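Local coordinates for protein profilin-1A (PDB 1ACF) that binds monomeric actin and shapes the cytoskeleton, holding back polymerisation at high concentration and promoting it at low, and also binds PIP2, at residues F35-T38 and P39-T43; T88-S92 and K93-V97; Q3-V6 and D7-V11; E114-A117 and D118-I121. All coordinates share one frame; numbering follows the deposited sequence.

Contact 1 (F35-T38 and P39-T43); sequences FAVT and PAQGT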
loop_
_atom_site.group_PDB
_atom_site.type_symbol
_atom_site.label_atom_id
_atom_site.label_comp_id
_atom_site.label_asym_id
_atom_site.label_seq_id
_atom_site.Cartn_x
_atom_site.Cartn_y
_atom_site.Cartn_z
ATOM N N PHE A 35 9.669 -3.778 -7.511
ATOM C CA PHE A 35 8.257 -3.312 -7.374
ATOM C C PHE A 35 8.166 -1.857 -7.869
ATOM O O PHE A 35 8.922 -0.982 -7.452
ATOM C CB PHE A 35 7.727 -3.548 -6.006
ATOM C CG PHE A 35 6.325 -3.077 -5.747
ATOM C CD1 PHE A 35 5.281 -3.487 -6.580
ATOM C CD2 PHE A 35 6.032 -2.201 -4.710
ATOM C CE1 PHE A 35 3.969 -3.150 -6.344
ATOM C CE2 PHE A 35 4.695 -1.852 -4.413
ATOM C CZ PHE A 35 3.660 -2.366 -5.232
ATOM N N ALA A 36 7.287 -1.539 -8.820
ATOM C CA ALA A 36 7.159 -0.195 -9.325
ATOM C C ALA A 36 5.759 0.414 -9.396
ATOM O O ALA A 36 4.944 0.068 -10.265
ATOM C CB ALA A 36 7.880 -0.006 -10.676
ATOM N N VAL A 37 5.500 1.345 -8.521
ATOM C CA VAL A 37 4.246 2.122 -8.459
ATOM C C VAL A 37 4.546 3.399 -9.277
ATOM O O VAL A 37 5.487 4.147 -8.973
ATOM C CB VAL A 37 3.728 2.461 -7.075
ATOM C CG1 VAL A 37 2.603 3.488 -7.167
ATOM C CG2 VAL A 37 3.250 1.252 -6.298
ATOM N N THR A 38 3.816 3.572 -10.362
ATOM C CA THR A 38 4.165 4.787 -11.160
ATOM C C THR A 38 3.571 6.010 -10.501
ATOM O O THR A 38 2.693 5.905 -9.587
ATOM C CB THR A 38 3.868 4.525 -12.677
ATOM O OG1 THR A 38 2.434 4.538 -12.879
ATOM C CG2 THR A 38 4.426 3.119 -13.041
ATOM N N PRO A 39 4.081 7.148 -10.970
ATOM C CA PRO A 39 3.621 8.456 -10.484
ATOM C C PRO A 39 2.095 8.503 -10.605
ATOM O O PRO A 39 1.342 8.768 -9.658
ATOM C CB PRO A 39 4.232 9.443 -11.483
ATOM C CG PRO A 39 5.503 8.748 -11.919
ATOM C CD PRO A 39 5.066 7.284 -12.031
ATOM N N ALA A 40 1.764 8.284 -11.864
ATOM C CA ALA A 40 0.389 8.218 -12.307
ATOM C C ALA A 40 -0.412 7.293 -11.389
ATOM O O ALA A 40 -1.474 7.747 -10.916
ATOM C CB ALA A 40 0.382 7.766 -13.765
ATOM N N GLN A 41 0.078 6.089 -11.140
ATOM C CA GLN A 41 -0.594 5.134 -10.278
ATOM C C GLN A 41 -0.667 5.658 -8.828
ATOM O O GLN A 41 -1.694 5.400 -8.211
ATOM C CB GLN A 41 0.100 3.772 -10.165
ATOM C CG GLN A 41 -0.238 2.873 -11.343
ATOM C CD GLN A 41 0.755 1.745 -11.483
ATOM O OE1 GLN A 41 0.566 0.830 -12.304
ATOM N NE2 GLN A 41 1.799 1.855 -10.682
ATOM N N GLY A 42 0.429 6.246 -8.451
ATOM C CA GLY A 42 0.671 6.860 -7.142
ATOM C C GLY A 42 -0.260 8.027 -6.861
ATOM O O GLY A 42 -0.860 8.053 -5.777
ATOM N N THR A 43 -0.386 8.935 -7.835
ATOM C CA THR A 43 -1.263 10.114 -7.691
ATOM C C THR A 43 -2.736 9.672 -7.615
ATOM O O THR A 43 -3.572 10.289 -6.876
ATOM C CB THR A 43 -1.026 11.397 -8.546
ATOM O OG1 THR A 43 -1.638 11.312 -9.856
ATOM C CG2 THR A 43 0.430 11.883 -8.701
#

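Contact 2 (T88-S92 and K93-V97); sequences TVKTS and KAILV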
loop_
_atom_site.group_PDB
_atom_site.type_symbol
_atom_site.label_atom_id
_atom_site.label_comp_id
_atom_site.label_asym_id
_atom_site.label_seq_id
_atom_site.Cartn_x
_atom_site.Cartn_y
_atom_site.Cartn_z
ATOM N N THR A 88 -3.158 -0.786 1.441
ATOM C CA THR A 88 -2.571 0.585 1.458
ATOM C C THR A 88 -3.149 1.271 2.704
ATOM O O THR A 88 -4.342 1.177 3.014
ATOM C CB THR A 88 -2.813 1.325 0.100
ATOM O OG1 THR A 88 -4.252 1.450 -0.061
ATOM C CG2 THR A 88 -2.270 0.468 -1.077
ATOM N N VAL A 89 -2.215 1.867 3.395
ATOM C CA VAL A 89 -2.552 2.605 4.642
ATOM C C VAL A 89 -1.910 3.981 4.568
ATOM O O VAL A 89 -0.671 4.091 4.576
ATOM C CB VAL A 89 -2.190 1.837 5.896
ATOM C CG1 VAL A 89 -2.599 2.609 7.172
ATOM C CG2 VAL A 89 -2.870 0.466 5.865
ATOM N N LYS A 90 -2.808 4.998 4.578
ATOM C CA LYS A 90 -2.335 6.394 4.548
ATOM C C LYS A 90 -2.020 6.852 5.973
ATOM O O LYS A 90 -2.860 6.576 6.841
ATOM C CB LYS A 90 -3.263 7.368 3.880
ATOM C CG LYS A 90 -2.863 8.840 4.179
ATOM C CD LYS A 90 -4.122 9.686 3.988
ATOM C CE LYS A 90 -3.793 11.135 3.647
ATOM N NZ LYS A 90 -5.049 11.703 3.032
ATOM N N THR A 91 -0.852 7.395 6.107
ATOM C CA THR A 91 -0.386 7.963 7.379
ATOM C C THR A 91 -0.607 9.483 7.349
ATOM O O THR A 91 -1.285 10.007 6.446
ATOM C CB THR A 91 1.044 7.487 7.735
ATOM O OG1 THR A 91 2.042 7.943 6.773
ATOM C CG2 THR A 91 1.084 5.957 7.916
ATOM N N SER A 92 0.044 10.196 8.205
ATOM C CA SER A 92 -0.045 11.678 8.232
ATOM C C SER A 92 0.583 12.300 7.023
ATOM O O SER A 92 0.007 13.257 6.406
ATOM C CB SER A 92 0.532 12.200 9.537
ATOM O OG SER A 92 1.914 12.493 9.358
ATOM N N LYS A 93 1.778 11.793 6.649
ATOM C CA LYS A 93 2.520 12.345 5.493
ATOM C C LYS A 93 2.866 11.386 4.353
ATOM O O LYS A 93 3.535 11.826 3.390
ATOM C CB LYS A 93 3.894 12.873 6.018
ATOM C CG LYS A 93 3.748 14.070 6.915
ATOM C CD LYS A 93 4.955 14.199 7.860
ATOM C CE LYS A 93 4.518 15.248 8.909
ATOM N NZ LYS A 93 3.528 14.586 9.816
ATOM N N ALA A 94 2.505 10.120 4.466
ATOM C CA ALA A 94 2.912 9.086 3.507
ATOM C C ALA A 94 1.854 8.019 3.344
ATOM O O ALA A 94 0.866 7.987 4.097
ATOM C CB ALA A 94 4.169 8.357 4.101
ATOM N N ILE A 95 2.148 7.199 2.323
ATOM C CA ILE A 95 1.263 6.052 2.045
ATOM C C ILE A 95 2.109 4.756 1.957
ATOM O O ILE A 95 3.060 4.747 1.205
ATOM C CB ILE A 95 0.417 6.166 0.750
ATOM C CG1 ILE A 95 -0.331 7.523 0.701
ATOM C CG2 ILE A 95 -0.601 4.961 0.825
ATOM C CD1 ILE A 95 -0.743 7.984 -0.741
ATOM N N LEU A 96 1.651 3.803 2.727
ATOM C CA LEU A 96 2.242 2.469 2.794
ATOM C C LEU A 96 1.468 1.552 1.817
ATOM O O LEU A 96 0.240 1.602 1.854
ATOM C CB LEU A 96 2.259 1.793 4.156
ATOM C CG LEU A 96 2.833 2.468 5.336
ATOM C CD1 LEU A 96 2.922 1.608 6.569
ATOM C CD2 LEU A 96 4.243 2.964 4.941
ATOM N N VAL A 97 2.279 0.823 1.030
ATOM C CA VAL A 97 1.723 -0.176 0.093
ATOM C C VAL A 97 2.378 -1.550 0.380
ATOM O O VAL A 97 3.608 -1.663 0.228
ATOM C CB VAL A 97 1.864 0.170 -1.387
ATOM C CG1 VAL A 97 1.041 -0.903 -2.170
ATOM C CG2 VAL A 97 1.463 1.560 -1.810
#

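Contact 3 (Q3-V6 and D7-V11); sequences QTYV and DTNLV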
loop_
_atom_site.group_PDB
_atom_site.type_symbol
_atom_site.label_atom_id
_atom_site.label_comp_id
_atom_site.label_asym_id
_atom_site.label_seq_id
_atom_site.Cartn_x
_atom_site.Cartn_y
_atom_site.Cartn_z
ATOM N N GLN A 3 14.247 2.974 2.936
ATOM C CA GLN A 3 14.679 1.700 2.328
ATOM C C GLN A 3 14.527 0.562 3.331
ATOM O O GLN A 3 13.911 -0.510 3.030
ATOM C CB GLN A 3 16.040 1.734 1.708
ATOM C CG GLN A 3 16.239 0.640 0.618
ATOM C CD GLN A 3 15.279 0.734 -0.521
ATOM O OE1 GLN A 3 14.465 -0.137 -0.782
ATOM N NE2 GLN A 3 15.292 1.778 -1.314
ATOM N N THR A 4 15.042 0.765 4.525
ATOM C CA THR A 4 14.829 -0.200 5.588
ATOM C C THR A 4 13.392 -0.535 5.883
ATOM O O THR A 4 13.112 -1.720 6.139
ATOM C CB THR A 4 15.518 0.297 6.936
ATOM O OG1 THR A 4 16.845 0.671 6.472
ATOM C CG2 THR A 4 15.501 -0.685 8.085
ATOM N N TYR A 5 12.466 0.407 5.974
ATOM C CA TYR A 5 11.074 0.189 6.305
ATOM C C TYR A 5 10.460 -0.913 5.423
ATOM O O TYR A 5 9.799 -1.820 5.900
ATOM C CB TYR A 5 10.144 1.453 6.211
ATOM C CG TYR A 5 10.499 2.419 7.334
ATOM C CD1 TYR A 5 10.726 1.957 8.618
ATOM C CD2 TYR A 5 10.690 3.767 7.098
ATOM C CE1 TYR A 5 11.092 2.797 9.653
ATOM C CE2 TYR A 5 11.038 4.647 8.106
ATOM C CZ TYR A 5 11.257 4.160 9.389
ATOM O OH TYR A 5 11.616 5.004 10.415
ATOM N N VAL A 6 10.646 -0.673 4.155
ATOM C CA VAL A 6 10.278 -1.468 3.011
ATOM C C VAL A 6 10.976 -2.835 3.033
ATOM O O VAL A 6 10.291 -3.880 3.037
ATOM C CB VAL A 6 10.628 -0.616 1.753
ATOM C CG1 VAL A 6 10.996 -1.479 0.587
ATOM C CG2 VAL A 6 9.562 0.391 1.348
ATOM N N ASP A 7 12.304 -2.869 3.056
ATOM C CA ASP A 7 13.086 -4.138 2.972
ATOM C C ASP A 7 12.920 -5.002 4.172
ATOM O O ASP A 7 12.523 -6.216 4.091
ATOM C CB ASP A 7 14.538 -3.841 2.608
ATOM C CG ASP A 7 14.723 -3.240 1.235
ATOM O OD1 ASP A 7 13.950 -3.372 0.235
ATOM O OD2 ASP A 7 15.790 -2.569 1.107
ATOM N N THR A 8 13.237 -4.445 5.320
ATOM C CA THR A 8 13.155 -5.079 6.607
ATOM C C THR A 8 11.834 -5.119 7.335
ATOM O O THR A 8 11.430 -6.169 7.886
ATOM C CB THR A 8 14.200 -4.396 7.611
ATOM O OG1 THR A 8 15.462 -4.305 6.885
ATOM C CG2 THR A 8 14.316 -5.194 8.898
ATOM N N ASN A 9 11.120 -4.005 7.402
ATOM C CA ASN A 9 9.876 -3.929 8.232
ATOM C C ASN A 9 8.666 -4.417 7.515
ATOM O O ASN A 9 7.624 -4.771 8.139
ATOM C CB ASN A 9 9.825 -2.524 8.856
ATOM C CG ASN A 9 10.976 -2.265 9.826
ATOM O OD1 ASN A 9 11.079 -2.939 10.880
ATOM N ND2 ASN A 9 11.899 -1.360 9.510
ATOM N N LEU A 10 8.736 -4.485 6.197
ATOM C CA LEU A 10 7.598 -4.988 5.419
ATOM C C LEU A 10 7.858 -6.348 4.777
ATOM O O LEU A 10 7.299 -7.365 5.143
ATOM C CB LEU A 10 7.167 -3.877 4.441
ATOM C CG LEU A 10 6.230 -2.798 4.985
ATOM C CD1 LEU A 10 5.991 -1.756 3.887
ATOM C CD2 LEU A 10 4.921 -3.379 5.439
ATOM N N VAL A 11 8.702 -6.346 3.781
ATOM C CA VAL A 11 9.088 -7.492 2.968
ATOM C C VAL A 11 9.794 -8.508 3.883
ATOM O O VAL A 11 9.380 -9.686 3.921
ATOM C CB VAL A 11 9.884 -7.051 1.724
ATOM C CG1 VAL A 11 10.588 -8.258 1.115
ATOM C CG2 VAL A 11 8.990 -6.444 0.628
#

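Contact 4 (E114-A117 and D118-I121); sequences EKLA and DYLI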
loop_
_atom_site.group_PDB
_atom_site.type_symbol
_atom_site.label_atom_id
_atom_site.label_comp_id
_atom_site.label_asym_id
_atom_site.label_seq_id
_atom_site.Cartn_x
_atom_site.Cartn_y
_atom_site.Cartn_z
ATOM N N GLU A 114 -0.918 -2.111 8.664
ATOM C CA GLU A 114 -1.723 -1.362 9.595
ATOM C C GLU A 114 -0.957 -1.085 10.884
ATOM O O GLU A 114 -0.896 0.065 11.367
ATOM C CB GLU A 114 -3.044 -2.046 9.923
ATOM C CG GLU A 114 -4.116 -2.096 8.828
ATOM C CD GLU A 114 -4.789 -0.845 8.430
ATOM O OE1 GLU A 114 -4.461 0.135 9.144
ATOM O OE2 GLU A 114 -5.617 -0.640 7.536
ATOM N N LYS A 115 -0.229 -2.044 11.424
ATOM C CA LYS A 115 0.594 -1.836 12.614
ATOM C C LYS A 115 1.824 -0.991 12.322
ATOM O O LYS A 115 2.228 -0.253 13.249
ATOM C CB LYS A 115 1.075 -3.132 13.228
ATOM C CG LYS A 115 0.194 -3.642 14.313
ATOM C CD LYS A 115 -1.205 -3.087 14.270
ATOM C CE LYS A 115 -1.879 -3.576 15.566
ATOM N NZ LYS A 115 -3.356 -3.443 15.497
ATOM N N LEU A 116 2.462 -1.104 11.159
ATOM C CA LEU A 116 3.640 -0.314 10.811
ATOM C C LEU A 116 3.173 1.164 10.601
ATOM O O LEU A 116 3.993 2.041 10.760
ATOM C CB LEU A 116 4.334 -0.735 9.503
ATOM C CG LEU A 116 5.818 -0.812 9.352
ATOM C CD1 LEU A 116 6.394 -0.348 8.014
ATOM C CD2 LEU A 116 6.569 -0.174 10.472
ATOM N N ALA A 117 1.948 1.317 10.147
ATOM C CA ALA A 117 1.357 2.661 9.914
ATOM C C ALA A 117 1.237 3.344 11.313
ATOM O O ALA A 117 1.736 4.468 11.419
ATOM C CB ALA A 117 0.077 2.582 9.222
ATOM N N ASP A 118 0.627 2.636 12.243
ATOM C CA ASP A 118 0.466 3.056 13.619
ATOM C C ASP A 118 1.805 3.466 14.222
ATOM O O ASP A 118 1.896 4.516 14.893
ATOM C CB ASP A 118 -0.187 2.011 14.545
ATOM C CG ASP A 118 -1.693 1.946 14.349
ATOM O OD1 ASP A 118 -2.294 2.816 13.704
ATOM O OD2 ASP A 118 -2.282 0.949 14.845
ATOM N N TYR A 119 2.823 2.641 14.020
ATOM C CA TYR A 119 4.161 2.975 14.572
ATOM C C TYR A 119 4.746 4.202 13.903
ATOM O O TYR A 119 5.400 5.030 14.575
ATOM C CB TYR A 119 5.017 1.718 14.546
ATOM C CG TYR A 119 6.486 1.884 14.757
ATOM C CD1 TYR A 119 7.322 2.383 13.799
ATOM C CD2 TYR A 119 7.041 1.537 16.006
ATOM C CE1 TYR A 119 8.690 2.506 14.019
ATOM C CE2 TYR A 119 8.373 1.694 16.273
ATOM C CZ TYR A 119 9.186 2.179 15.272
ATOM O OH TYR A 119 10.545 2.367 15.501
ATOM N N LEU A 120 4.521 4.352 12.599
ATOM C CA LEU A 120 5.055 5.453 11.834
ATOM C C LEU A 120 4.368 6.802 12.150
ATOM O O LEU A 120 5.046 7.807 12.114
ATOM C CB LEU A 120 5.203 5.153 10.374
ATOM C CG LEU A 120 6.252 4.142 9.889
ATOM C CD1 LEU A 120 6.011 3.928 8.398
ATOM C CD2 LEU A 120 7.637 4.615 10.243
ATOM N N ILE A 121 3.093 6.768 12.364
ATOM C CA ILE A 121 2.320 7.986 12.777
ATOM C C ILE A 121 2.925 8.528 14.085
ATOM O O ILE A 121 3.440 9.665 14.225
ATOM C CB ILE A 121 0.856 7.471 12.893
ATOM C CG1 ILE A 121 0.236 7.512 11.458
ATOM C CG2 ILE A 121 0.021 8.265 13.904
ATOM C CD1 ILE A 121 -1.241 7.146 11.419
#

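Contact 1 (F35-T38 and P39-T43)
The flat side-chain amide of Gln41 has the hydroxyl of Thr38 over one of its faces, OG1 of Thr38 standing 3.5 Å from CD of Gln41, and the methyl CG2 of Thr38 lies off the same face. One edge of the amide faces the backbone of Val37 and Thr38. This is the capped start of helix 39-50: Thr38 is the N-cap and Pro39, which has no N-H to satisfy, begins the first turn. OG1 of Thr38 accepts from N of Gln41 in a weak capping bond, 3.3 Å long. It can do so because chi1 of 73° sets OG1 between the backbone N and the carbonyl carbon of Thr38, swung over the helix end. The Gln41 side chain leaves CB 3.4 Å from O of Thr38 and then runs extended, crossing the threonine at a slant. On the other flank, Val37 has CG1 anti to its backbone N (chi1 169°), which lays this methyl against the backbone of Gly42. Outside the turn, Val37 and Gln41 both rest on Leu62, which places the helix start against strand 60-62, an outermost strand of the sheet. The first helical bond runs from N of Gly42 to O of Thr38, 2.6 Å long, with an angle of 151° at the hydrogen.

Contact 2 (T88-S92 and K93-V97)
Lys93 folds back along Ser92 at the tip of the hairpin formed by strands 84-90 and 94-100. Its CB leaves beside the carbonyl carbon of Ser92, and CG of Lys93 then comes 3.4 Å from OG of the serine. CD and CE pass the same oxygen a little farther out. A bend at chi4 (74°) brings the ammonium back, and NZ of Lys93 donates to OG of Ser92 at 2.7 Å; NZ also bonds to the backbone O of Gly124. Just below the turn, N of Thr91 bonds O of Ala94 at 2.7 Å, while the Thr91 hydroxyl reaches toward both that carbonyl and O of Phe125. Val89 and Leu96 form the hydrogen-bonded antiparallel pair, N of Val89 to O of Leu96 at 2.9 Å and N of Leu96 to O of Val89 at 3.0 Å. In the next, non-hydrogen-bonded pair, Thr88 and Val97 lie side by side, CG2 of Thr88 being 3.7 Å from CG1 of Val97. Val89 and Leu96 face helix 106-121 with Thr91; Thr88, Lys90 and Ile95 face helix 39-50, and backbone bonds continue the sheet to Ile77 on one flank and Leu22 on the other.

Contact 3 (Q3-V6 and D7-V11)
Asp7 meets Gln3 one helical turn earlier in helix 2-11, and with Val6 and Tyr5 it carries most of this contact. N of Asp7 bonds O of Gln3 at 2.9 Å, nearly straight. Above that bond the two side chains slant across each other, OD2 of Asp7 lying 3.3 Å from CG of Gln3. The glutamine is bent at chi2 (60°), which brings its amide obliquely alongside the carboxylate, their planes 30° apart. Val6 meets the same carboxylate, CG1 of Val6 lying 3.5 Å from OD1 of Asp7. The carbonyl O of Val6 accepts from N of Val11 at 3.0 Å, a bond over five residues rather than four that goes with the wider, pi-type turn at 7-11. O of Thr4 accepts twice, from N of Thr8 at 2.8 Å in the regular helical bond and from N of Asn9, one residue further on, at 3.3 Å. Tyr5 turns its ring obliquely to the amide of Asn9, CD1 of Tyr5 standing 3.6 Å from ND2 of Asn9 with the planes 43° apart. Beyond the turn this ring meets Trp2, Ile21 and Leu120, while Leu10 packs on Ala19 and Leu116. The helix is therefore two-faced: Gln3, Thr4, Asp7 and Thr8 make a polar strip, whereas Tyr5, Val6 and Leu10 are applied to the rest of the molecule. The carboxylate of Asp7 would give the polar strip negative character, within a region predicted to bind actin.

Contact 4 (E114-A117 and D118-I121)
Leu116 touches two residues of the following turn, using a different methyl for each. Its CD2 lies 4.3 Å from CD1 of Tyr119, oblique to that ring, and its CD1 is the same distance from CD1 of Leu120. Leu120 is also drawn in against the backbone, its CG 3.2 Å from O of Leu116. In Tyr119, CG anti to the backbone N (chi1 166°) carries the ring outward, its CD1 remaining near Leu116. Four regular helical bonds hold these residues in place, from N of Asp118 to O of Glu114 through N of Ile121 to O of Ala117, the last at 2.8 Å and the shortest. On the flank away from the leucines, the carboxylate of Asp118 lies over O of Glu114, and NZ of Lys115 is 4.6 Å from OD2 of Asp118, too far for a salt bridge. Asp118 and Glu114 are instead tied together by Arg75, whose NH2 makes a salt bridge to each; its charge probably offsets the repulsion between the two acids. Glu114 is fixed further by Ser76 and Tyr78. Ala117 is buried against Val89 and Leu96, while Leu116 and Leu120 reach helix 2-11. This is the carboxy-terminal helix of the profilin fold, laid across the central antiparallel sheet beside the amino-terminal helix, and its Lys115 is an actin-binding site.

In the fold
Contact 4 touches both contact 2 and contact 3, which come within about 4 Å of each other at their nearest atoms without touching. The hairpin of contact 2 packs against the helix of contact 4, CG1 of Val89 reaching within 3.4 Å of CB of Ala117. Helix 2-11 of contact 3 packs beside that helix, CZ of Tyr5 being 3.7 Å from CD2 of Leu120. Contact 1 is set apart from contact 4: their centres are about 21 Å apart, across the centre of the chain, yet CZ of Phe35 touches CG1 of Val97 in contact 2 at 4.3 Å. Actin-binding Lys115 belongs to contact 4; its side chain is about 8 Å from that of Leu96 and about 9 Å from that of Leu10.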